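Local coordinates for putative Scyalone Dehydratase (Novosphingobium aromaticivorans DSM 12444, PDB 3EF8), which is of unknown function but is probably a scytalone dehydratase-like lyase of the SnoaL-like family in the NTF2 clan, at residues R11-M16 and T85-R90; M16-S21 and S75-D80. One frame throughout, in Å; residues are numbered along the deposited sequence.

Overall arrangement
Both contacts pin helix 3-25 to the concave mixed sheet of an NTF2-like cone, and together they cover two successive turns of that helix. Contact 1 reaches strand 86-99, contact 2 reaches the edge strand 67-81, and their centres lie about 6 Å apart. The two strands are antiparallel neighbours: Cys-78 N lies 2.8 Å from Arg-90 O, a probable hydrogen bond, and Asp-80 N stands at the same distance from Asn-88 O. A triethylene glycol, probably from the crystallisation liquor, lies about 5 Å from the Val-89 side chain of contact 1, and Ile-79 N is hydrogen-bonded to such a molecule. Along the chain contact 2 is nested within the loop that contact 1 closes, and both border the third subunit.

Contact 1. Residues R11-M16 and T85-R90; sequences RAIERM and TEANVR
Ile-13, on the side of helix 3-25 that faces the sheet, meets Ala-87 and Val-89 of strand 86-99 in a small, buried and wholly apolar contact. Its CD1 methyl comes 4.0 Å from Ala-87 CB, and its CG2 methyl 4.2 Å from Val-89 CG2. One branched side chain thus serves two strand residues, and the two it meets are alternate ones, whose CB atoms both point toward the helix.

The torsions of Ile-13 explain the division of labour. CG1 lies opposite the carbonyl carbon (chi1 -71°) and chi2 is extended at 164°, which carries CD1 out to the alanine, while CG2, opposite the backbone nitrogen, is left to reach the valine. Ala-87 offers a single methyl, and the CG1 arm of Ile-13 reaches out to it, the CA atoms of Ile-13 and Ala-87 being 8.8 Å apart. About 95 Å² is buried in all, a light touch rather than a broad interface.

Polar bonds run within each element and to its neighbours. On the helix, Arg-15 N binds Arg-11 O and Met-16 N binds Ala-12 O; the strand pairs on one side with 106-119, through Ala-87 with Val-116 and Val-89 with Asp-114, and on the other with 67-81. Asn-88 OD1 is hydrogen-bonded to Thr-115 OG1, and Glu-14 OE2 forms a salt bridge outside the chain, with Arg-11 of the third subunit.

Ile-13 also touches Ile-79 of strand 67-81, Val-116 of strand 106-119 and Trp-123 of strand 122-136, placing the helix across four adjacent strands.

Contact 2. Residues M16-S21 and S75-D80; sequences MMFDYS and SNICID
Met-17 and Phe-18 pack against Ile-77 in an apolar helix-on-sheet contact between helix 3-25 and strand 67-81, at one border of the sheet in this NTF2-like alpha+beta cone. Here the long N-terminal helix lies against the curved sheet, and this is one of the two outermost strands within the chain. The two segments bury about 144 Å² between them, nearly half of it on Ile-77.

Met-17, a selenomethionine, approaches Ile-77 tip to tip: its SE atom lies 4.2 Å from Ile-77 CG2. The chain runs out extended through chi2 (172°) before bending at chi3 (67°), so that selenium makes the closest approach and the terminal methyl CE lies scarcely farther from the isoleucine. Around the same group, Phe-125 of strand 122-136, Asp-114 of strand 106-119 and Ser-91 of strand 86-99 continue the packing across the sheet.

Phe-18 leaves the helix at an angle to the strand, yet the far part of its ring swings in to the isoleucine. Its neighbourhood extends over the subunit boundary, where Cys-78 of the second subunit packs on it. The strand has its own ties there: Asn-76 OD1 receives a bond from the backbone N of Asn-74 of the third subunit, and also accepts from Ser-75 OG at 2.7 Å.

Ile-77 divides its branches between the two helix residues, CG2 going to the selenium and the CG1 arm to the aromatic ring. With chi2 near extended (169°), that arm ends in CD1, which rests obliquely against the ring, 3.6 Å from Phe-18 CE1 and 3.8 Å from Phe-18 CZ.

Contact 1. Residues R11-M16 and T85-R90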
ATOM      1  N   ARG A  11      -7.495 -10.541   8.916  1.00  8.17           N
ATOM      2  CA  ARG A  11      -8.388  -9.736   8.094  1.00  9.16           C
ATOM      3  C   ARG A  11      -9.138  -8.709   8.910  1.00  7.83           C
ATOM      4  O   ARG A  11      -9.328  -7.552   8.512  1.00  8.59           O
ATOM      5  CB  ARG A  11      -9.368 -10.600   7.276  1.00 10.87           C
ATOM      6  CG  ARG A  11      -8.728 -11.301   6.121  1.00 10.69           C
ATOM      7  CD  ARG A  11      -8.294 -10.345   5.030  1.00  9.46           C
ATOM      8  NE  ARG A  11      -7.892 -11.047   3.865  1.00  9.02           N
ATOM      9  CZ  ARG A  11      -7.501 -10.470   2.768  1.00 10.08           C
ATOM     10  NH1 ARG A  11      -7.359  -9.163   2.819  1.00 10.22           N
ATOM     11  NH2 ARG A  11      -7.173 -11.156   1.708  1.00 10.70           N
ATOM     12  N   ALA A  12      -9.631  -9.108  10.092  1.00  8.47           N
ATOM     13  CA  ALA A  12     -10.375  -8.180  10.929  1.00  9.16           C
ATOM     14  C   ALA A  12      -9.540  -7.036  11.476  1.00  7.81           C
ATOM     15  O   ALA A  12     -10.004  -5.882  11.566  1.00  9.40           O
ATOM     16  CB  ALA A  12     -11.089  -8.942  12.119  1.00  7.84           C
ATOM     17  N   ILE A  13      -8.310  -7.350  11.850  1.00  9.00           N
ATOM     18  CA  ILE A  13      -7.373  -6.352  12.370  1.00  7.68           C
ATOM     19  C   ILE A  13      -7.061  -5.349  11.244  1.00  8.38           C
ATOM     20  O   ILE A  13      -7.092  -4.139  11.444  1.00  9.16           O
ATOM     21  CB  ILE A  13      -6.090  -7.006  12.949  1.00  7.54           C
ATOM     22  CG1 ILE A  13      -6.459  -7.726  14.257  1.00  8.49           C
ATOM     23  CG2 ILE A  13      -4.961  -5.950  13.122  1.00  8.34           C
ATOM     24  CD1 ILE A  13      -5.367  -8.706  14.667  1.00  8.92           C
ATOM     25  N   GLU A  14      -6.744  -5.875  10.067  1.00  7.70           N
ATOM     26  CA  GLU A  14      -6.423  -4.987   8.927  1.00  7.39           C
ATOM     27  C   GLU A  14      -7.634  -4.109   8.634  1.00  8.72           C
ATOM     28  O   GLU A  14      -7.485  -2.873   8.447  1.00  8.23           O
ATOM     29  CB  GLU A  14      -6.064  -5.811   7.714  1.00  7.07           C
ATOM     30  CG  GLU A  14      -4.691  -6.459   7.800  1.00  5.92           C
ATOM     31  CD  GLU A  14      -4.339  -7.422   6.726  1.00  7.66           C
ATOM     32  OE1 GLU A  14      -5.253  -7.943   6.059  1.00  9.35           O
ATOM     33  OE2 GLU A  14      -3.116  -7.712   6.592  1.00 11.68           O
ATOM     34  N   ARG A  15      -8.832  -4.698   8.582  1.00  8.32           N
ATOM     35  CA  ARG A  15     -10.046  -3.918   8.367  1.00  7.49           C
ATOM     36  C   ARG A  15     -10.187  -2.776   9.377  1.00  9.23           C
ATOM     37  O   ARG A  15     -10.568  -1.644   9.017  1.00  8.39           O
ATOM     38  CB  ARG A  15     -11.290  -4.836   8.386  1.00  9.27           C
ATOM     39  CG  ARG A  15     -12.614  -4.143   8.270  1.00  9.27           C
ATOM     40  CD  ARG A  15     -12.660  -3.196   7.068  1.00 11.20           C
ATOM     41  NE  ARG A  15     -13.986  -2.625   6.877  1.00 11.41           N
ATOM     42  CZ  ARG A  15     -14.988  -3.229   6.240  1.00 13.02           C
ATOM     43  NH1 ARG A  15     -14.853  -4.428   5.688  1.00 15.06           N
ATOM     44  NH2 ARG A  15     -16.146  -2.592   6.171  1.00 18.00           N
HETATM   45  N   MSE A  16      -9.914  -3.066  10.640  1.00  8.52           N
HETATM   46  CA  MSE A  16     -10.048  -2.032  11.680  1.00  7.19           C
HETATM   47  C   MSE A  16      -9.060  -0.924  11.417  1.00  9.86           C
HETATM   48  O   MSE A  16      -9.399   0.272  11.526  1.00  9.24           O
HETATM   49  CB  MSE A  16      -9.875  -2.661  13.067  1.00 10.74           C
HETATM   50  CG  MSE A  16     -10.067  -1.732  14.203  1.00 13.44           C
HETATM   51 SE   MSE A  16      -8.551  -0.587  14.611  0.75  7.27          SE
HETATM   52  CE  MSE A  16      -7.475  -1.952  15.590  1.00 10.18           C
ATOM     53  N   THR A  85      -7.030 -12.878  21.180  1.00  9.50           N
ATOM     54  CA  THR A  85      -7.625 -11.559  21.437  1.00 11.66           C
ATOM     55  C   THR A  85      -6.612 -10.475  21.703  1.00 10.75           C
ATOM     56  O   THR A  85      -6.954  -9.398  22.128  1.00 12.78           O
ATOM     57  CB  THR A  85      -8.629 -11.587  22.617  1.00 14.02           C
ATOM     58  OG1 THR A  85      -7.903 -11.927  23.817  1.00 15.77           O
ATOM     59  CG2 THR A  85      -9.781 -12.553  22.340  1.00 14.92           C
ATOM     60  N   GLU A  86      -5.365 -10.730  21.309  1.00  9.72           N
ATOM     61  CA  GLU A  86      -4.272  -9.767  21.488  1.00 11.28           C
ATOM     62  C   GLU A  86      -3.199  -9.987  20.455  1.00 11.72           C
ATOM     63  O   GLU A  86      -2.690 -11.090  20.291  1.00 12.84           O
ATOM     64  CB  GLU A  86      -3.615  -9.870  22.875  1.00 12.69           C
ATOM     65  CG  GLU A  86      -2.493  -8.866  23.137  1.00 12.34           C
ATOM     66  CD  GLU A  86      -1.742  -9.054  24.455  1.00 16.72           C
ATOM     67  OE1 GLU A  86      -2.221  -9.824  25.315  1.00 16.24           O
ATOM     68  OE2 GLU A  86      -0.721  -8.387  24.661  1.00 21.15           O
ATOM     69  N   ALA A  87      -2.874  -8.931  19.711  1.00 10.52           N
ATOM     70  CA  ALA A  87      -1.852  -9.039  18.704  1.00 11.39           C
ATOM     71  C   ALA A  87      -0.995  -7.796  18.700  1.00 10.38           C
ATOM     72  O   ALA A  87      -1.457  -6.686  18.988  1.00  9.88           O
ATOM     73  CB  ALA A  87      -2.477  -9.264  17.314  1.00 10.24           C
ATOM     74  N   ASN A  88       0.241  -8.003  18.278  1.00 10.05           N
ATOM     75  CA  ASN A  88       1.232  -6.958  18.070  1.00  9.08           C
ATOM     76  C   ASN A  88       1.372  -6.802  16.550  1.00 10.33           C
ATOM     77  O   ASN A  88       1.448  -7.765  15.795  1.00 10.61           O
ATOM     78  CB  ASN A  88       2.558  -7.372  18.673  1.00 11.88           C
ATOM     79  CG  ASN A  88       2.497  -7.496  20.168  1.00 12.58           C
ATOM     80  OD1 ASN A  88       1.737  -6.790  20.804  1.00 15.47           O
ATOM     81  ND2 ASN A  88       3.335  -8.392  20.743  1.00 15.59           N
ATOM     82  N   VAL A  89       1.343  -5.549  16.115  1.00  8.16           N
ATOM     83  CA  VAL A  89       1.345  -5.251  14.681  1.00  8.69           C
ATOM     84  C   VAL A  89       2.421  -4.230  14.338  1.00  8.28           C
ATOM     85  O   VAL A  89       2.631  -3.241  15.055  1.00  8.34           O
ATOM     86  CB  VAL A  89       0.003  -4.641  14.278  1.00  8.56           C
ATOM     87  CG1 VAL A  89      -0.165  -4.538  12.713  1.00  8.93           C
ATOM     88  CG2 VAL A  89      -1.165  -5.493  14.878  1.00  8.67           C
ATOM     89  N   ARG A  90       3.114  -4.453  13.240  1.00  7.70           N
ATOM     90  CA  ARG A  90       4.059  -3.493  12.682  1.00  7.37           C
ATOM     91  C   ARG A  90       3.577  -3.175  11.295  1.00  8.29           C
ATOM     92  O   ARG A  90       3.176  -4.066  10.535  1.00  9.15           O
ATOM     93  CB  ARG A  90       5.474  -4.052  12.582  1.00  6.94           C
ATOM     94  CG  ARG A  90       6.504  -3.051  12.074  1.00  9.34           C
ATOM     95  CD  ARG A  90       7.846  -3.717  11.808  1.00 10.99           C
ATOM     96  NE  ARG A  90       7.775  -4.560  10.632  1.00 10.38           N
ATOM     97  CZ  ARG A  90       8.435  -5.686  10.484  1.00 12.37           C
ATOM     98  NH1 ARG A  90       9.184  -6.172  11.464  1.00 13.64           N
ATOM     99  NH2 ARG A  90       8.337  -6.323   9.347  1.00 12.96           N
TER

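Contact 2. Residues M16-S21 and S75-D80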
HETATM    1  N   MSE A  16      -9.914  -3.066  10.640  1.00  8.52           N
HETATM    2  CA  MSE A  16     -10.048  -2.032  11.680  1.00  7.19           C
HETATM    3  C   MSE A  16      -9.060  -0.924  11.417  1.00  9.86           C
HETATM    4  O   MSE A  16      -9.399   0.272  11.526  1.00  9.24           O
HETATM    5  CB  MSE A  16      -9.875  -2.661  13.067  1.00 10.74           C
HETATM    6  CG  MSE A  16     -10.067  -1.732  14.203  1.00 13.44           C
HETATM    7 SE   MSE A  16      -8.551  -0.587  14.611  0.75  7.27          SE
HETATM    8  CE  MSE A  16      -7.475  -1.952  15.590  1.00 10.18           C
HETATM    9  N   MSE A  17      -7.836  -1.291  11.045  1.00  8.03           N
HETATM   10  CA  MSE A  17      -6.797  -0.300  10.781  1.00  9.78           C
HETATM   11  C   MSE A  17      -7.190   0.593   9.595  1.00  7.99           C
HETATM   12  O   MSE A  17      -6.902   1.797   9.594  1.00  7.76           O
HETATM   13  CB  MSE A  17      -5.452  -0.958  10.541  1.00  9.25           C
HETATM   14  CG  MSE A  17      -4.962  -1.759  11.792  1.00  9.46           C
HETATM   15 SE   MSE A  17      -3.402  -2.781  11.459  0.75  6.91          SE
HETATM   16  CE  MSE A  17      -2.049  -1.401  11.171  1.00 11.01           C
ATOM     17  N   PHE A  18      -7.831  -0.011   8.613  1.00  7.57           N
ATOM     18  CA  PHE A  18      -8.282   0.717   7.437  1.00  6.56           C
ATOM     19  C   PHE A  18      -9.465   1.568   7.761  1.00  6.44           C
ATOM     20  O   PHE A  18      -9.594   2.716   7.284  1.00  8.20           O
ATOM     21  CB  PHE A  18      -8.609  -0.219   6.287  1.00  5.73           C
ATOM     22  CG  PHE A  18      -7.453  -1.087   5.845  1.00  6.43           C
ATOM     23  CD1 PHE A  18      -6.129  -0.678   6.020  1.00  6.66           C
ATOM     24  CD2 PHE A  18      -7.689  -2.309   5.239  1.00  6.03           C
ATOM     25  CE1 PHE A  18      -5.049  -1.499   5.610  1.00  7.34           C
ATOM     26  CE2 PHE A  18      -6.648  -3.110   4.815  1.00  7.25           C
ATOM     27  CZ  PHE A  18      -5.331  -2.726   5.015  1.00  8.06           C
ATOM     28  N   ASP A  19     -10.373   1.059   8.572  1.00  7.96           N
ATOM     29  CA  ASP A  19     -11.497   1.880   9.017  1.00  7.99           C
ATOM     30  C   ASP A  19     -11.000   3.087   9.771  1.00  8.70           C
ATOM     31  O   ASP A  19     -11.503   4.213   9.636  1.00  9.18           O
ATOM     32  CB  ASP A  19     -12.410   1.092   9.966  1.00 10.65           C
ATOM     33  CG  ASP A  19     -13.260   0.047   9.257  1.00 14.65           C
ATOM     34  OD1 ASP A  19     -13.460   0.074   8.013  1.00 12.98           O
ATOM     35  OD2 ASP A  19     -13.782  -0.848   9.979  1.00 14.89           O
ATOM     36  N   TYR A  20      -9.969   2.898  10.591  1.00  8.89           N
ATOM     37  CA  TYR A  20      -9.352   4.016  11.303  1.00  8.24           C
ATOM     38  C   TYR A  20      -8.843   5.115  10.366  1.00  7.96           C
ATOM     39  O   TYR A  20      -9.178   6.289  10.489  1.00  9.02           O
ATOM     40  CB  TYR A  20      -8.207   3.543  12.244  1.00  8.84           C
ATOM     41  CG  TYR A  20      -7.422   4.651  12.901  1.00 11.36           C
ATOM     42  CD1 TYR A  20      -6.393   5.259  12.235  1.00 12.53           C
ATOM     43  CD2 TYR A  20      -7.724   5.094  14.175  1.00 18.36           C
ATOM     44  CE1 TYR A  20      -5.641   6.305  12.800  1.00 19.10           C
ATOM     45  CE2 TYR A  20      -6.972   6.143  14.745  1.00 19.41           C
ATOM     46  CZ  TYR A  20      -5.948   6.718  14.037  1.00 23.92           C
ATOM     47  OH  TYR A  20      -5.195   7.778  14.550  1.00 31.86           O
ATOM     48  N   SER A  21      -8.085   4.704   9.357  1.00  7.55           N
ATOM     49  CA  SER A  21      -7.495   5.653   8.401  1.00  5.97           C
ATOM     50  C   SER A  21      -8.577   6.343   7.588  1.00  8.13           C
ATOM     51  O   SER A  21      -8.466   7.536   7.291  1.00  8.36           O
ATOM     52  CB  SER A  21      -6.520   4.954   7.498  1.00  6.52           C
ATOM     53  OG  SER A  21      -5.344   4.734   8.216  1.00  9.01           O
ATOM     54  N   SER A  75       0.248   0.078   4.641  1.00  5.66           N
ATOM     55  CA  SER A  75       0.725  -1.090   3.930  1.00  4.96           C
ATOM     56  C   SER A  75       1.717  -1.851   4.803  1.00  7.17           C
ATOM     57  O   SER A  75       2.054  -1.437   5.923  1.00  6.16           O
ATOM     58  CB  SER A  75       1.424  -0.683   2.623  1.00  6.43           C
ATOM     59  OG  SER A  75       2.602   0.048   2.850  1.00  7.58           O
ATOM     60  N   ASN A  76       2.221  -2.947   4.292  1.00  6.16           N
ATOM     61  CA  ASN A  76       3.299  -3.671   4.942  1.00  5.53           C
ATOM     62  C   ASN A  76       2.896  -4.118   6.342  1.00  5.71           C
ATOM     63  O   ASN A  76       3.749  -4.092   7.261  1.00  6.84           O
ATOM     64  CB  ASN A  76       4.594  -2.829   5.001  1.00  5.94           C
ATOM     65  CG  ASN A  76       5.168  -2.497   3.638  1.00  5.72           C
ATOM     66  OD1 ASN A  76       4.508  -1.913   2.804  1.00  6.25           O
ATOM     67  ND2 ASN A  76       6.422  -2.840   3.435  1.00  6.29           N
ATOM     68  N   ILE A  77       1.669  -4.592   6.496  1.00  6.69           N
ATOM     69  CA  ILE A  77       1.105  -4.949   7.799  1.00  4.60           C
ATOM     70  C   ILE A  77       1.539  -6.351   8.221  1.00  6.97           C
ATOM     71  O   ILE A  77       1.299  -7.293   7.507  1.00  8.33           O
ATOM     72  CB  ILE A  77      -0.407  -4.807   7.795  1.00  5.37           C
ATOM     73  CG1 ILE A  77      -0.818  -3.317   7.565  1.00  6.21           C
ATOM     74  CG2 ILE A  77      -1.011  -5.299   9.131  1.00  9.83           C
ATOM     75  CD1 ILE A  77      -2.291  -3.092   7.273  1.00  8.43           C
ATOM     76  N   CYS A  78       2.224  -6.426   9.361  1.00  7.34           N
ATOM     77  CA  CYS A  78       2.822  -7.648   9.949  1.00  6.50           C
ATOM     78  C   CYS A  78       2.173  -7.861  11.300  1.00  7.70           C
ATOM     79  O   CYS A  78       2.218  -6.996  12.157  1.00  8.75           O
ATOM     80  CB  CYS A  78       4.299  -7.407  10.112  1.00  7.08           C
ATOM     81  SG  CYS A  78       5.147  -7.116   8.547  1.00  9.56           S
ATOM     82  N   ILE A  79       1.540  -9.005  11.478  1.00  7.63           N
ATOM     83  CA  ILE A  79       0.751  -9.297  12.681  1.00  8.35           C
ATOM     84  C   ILE A  79       1.290 -10.525  13.379  1.00 11.53           C
ATOM     85  O   ILE A  79       1.428 -11.551  12.765  1.00 11.72           O
ATOM     86  CB  ILE A  79      -0.699  -9.532  12.303  1.00  8.92           C
ATOM     87  CG1 ILE A  79      -1.269  -8.262  11.605  1.00 10.64           C
ATOM     88  CG2 ILE A  79      -1.518  -9.884  13.587  1.00 11.75           C
ATOM     89  CD1 ILE A  79      -2.690  -8.431  11.059  1.00 11.32           C
ATOM     90  N   ASP A  80       1.577 -10.363  14.659  1.00  9.86           N
ATOM     91  CA  ASP A  80       2.013 -11.474  15.537  1.00 11.76           C
ATOM     92  C   ASP A  80       0.993 -11.570  16.658  1.00 10.45           C
ATOM     93  O   ASP A  80       0.863 -10.670  17.455  1.00 13.48           O
ATOM     94  CB  ASP A  80       3.383 -11.204  16.138  1.00 12.43           C
ATOM     95  CG  ASP A  80       4.479 -11.108  15.097  1.00 17.63           C
ATOM     96  OD1 ASP A  80       4.395 -11.853  14.124  1.00 21.02           O
ATOM     97  OD2 ASP A  80       5.421 -10.309  15.283  1.00 31.53           O
TER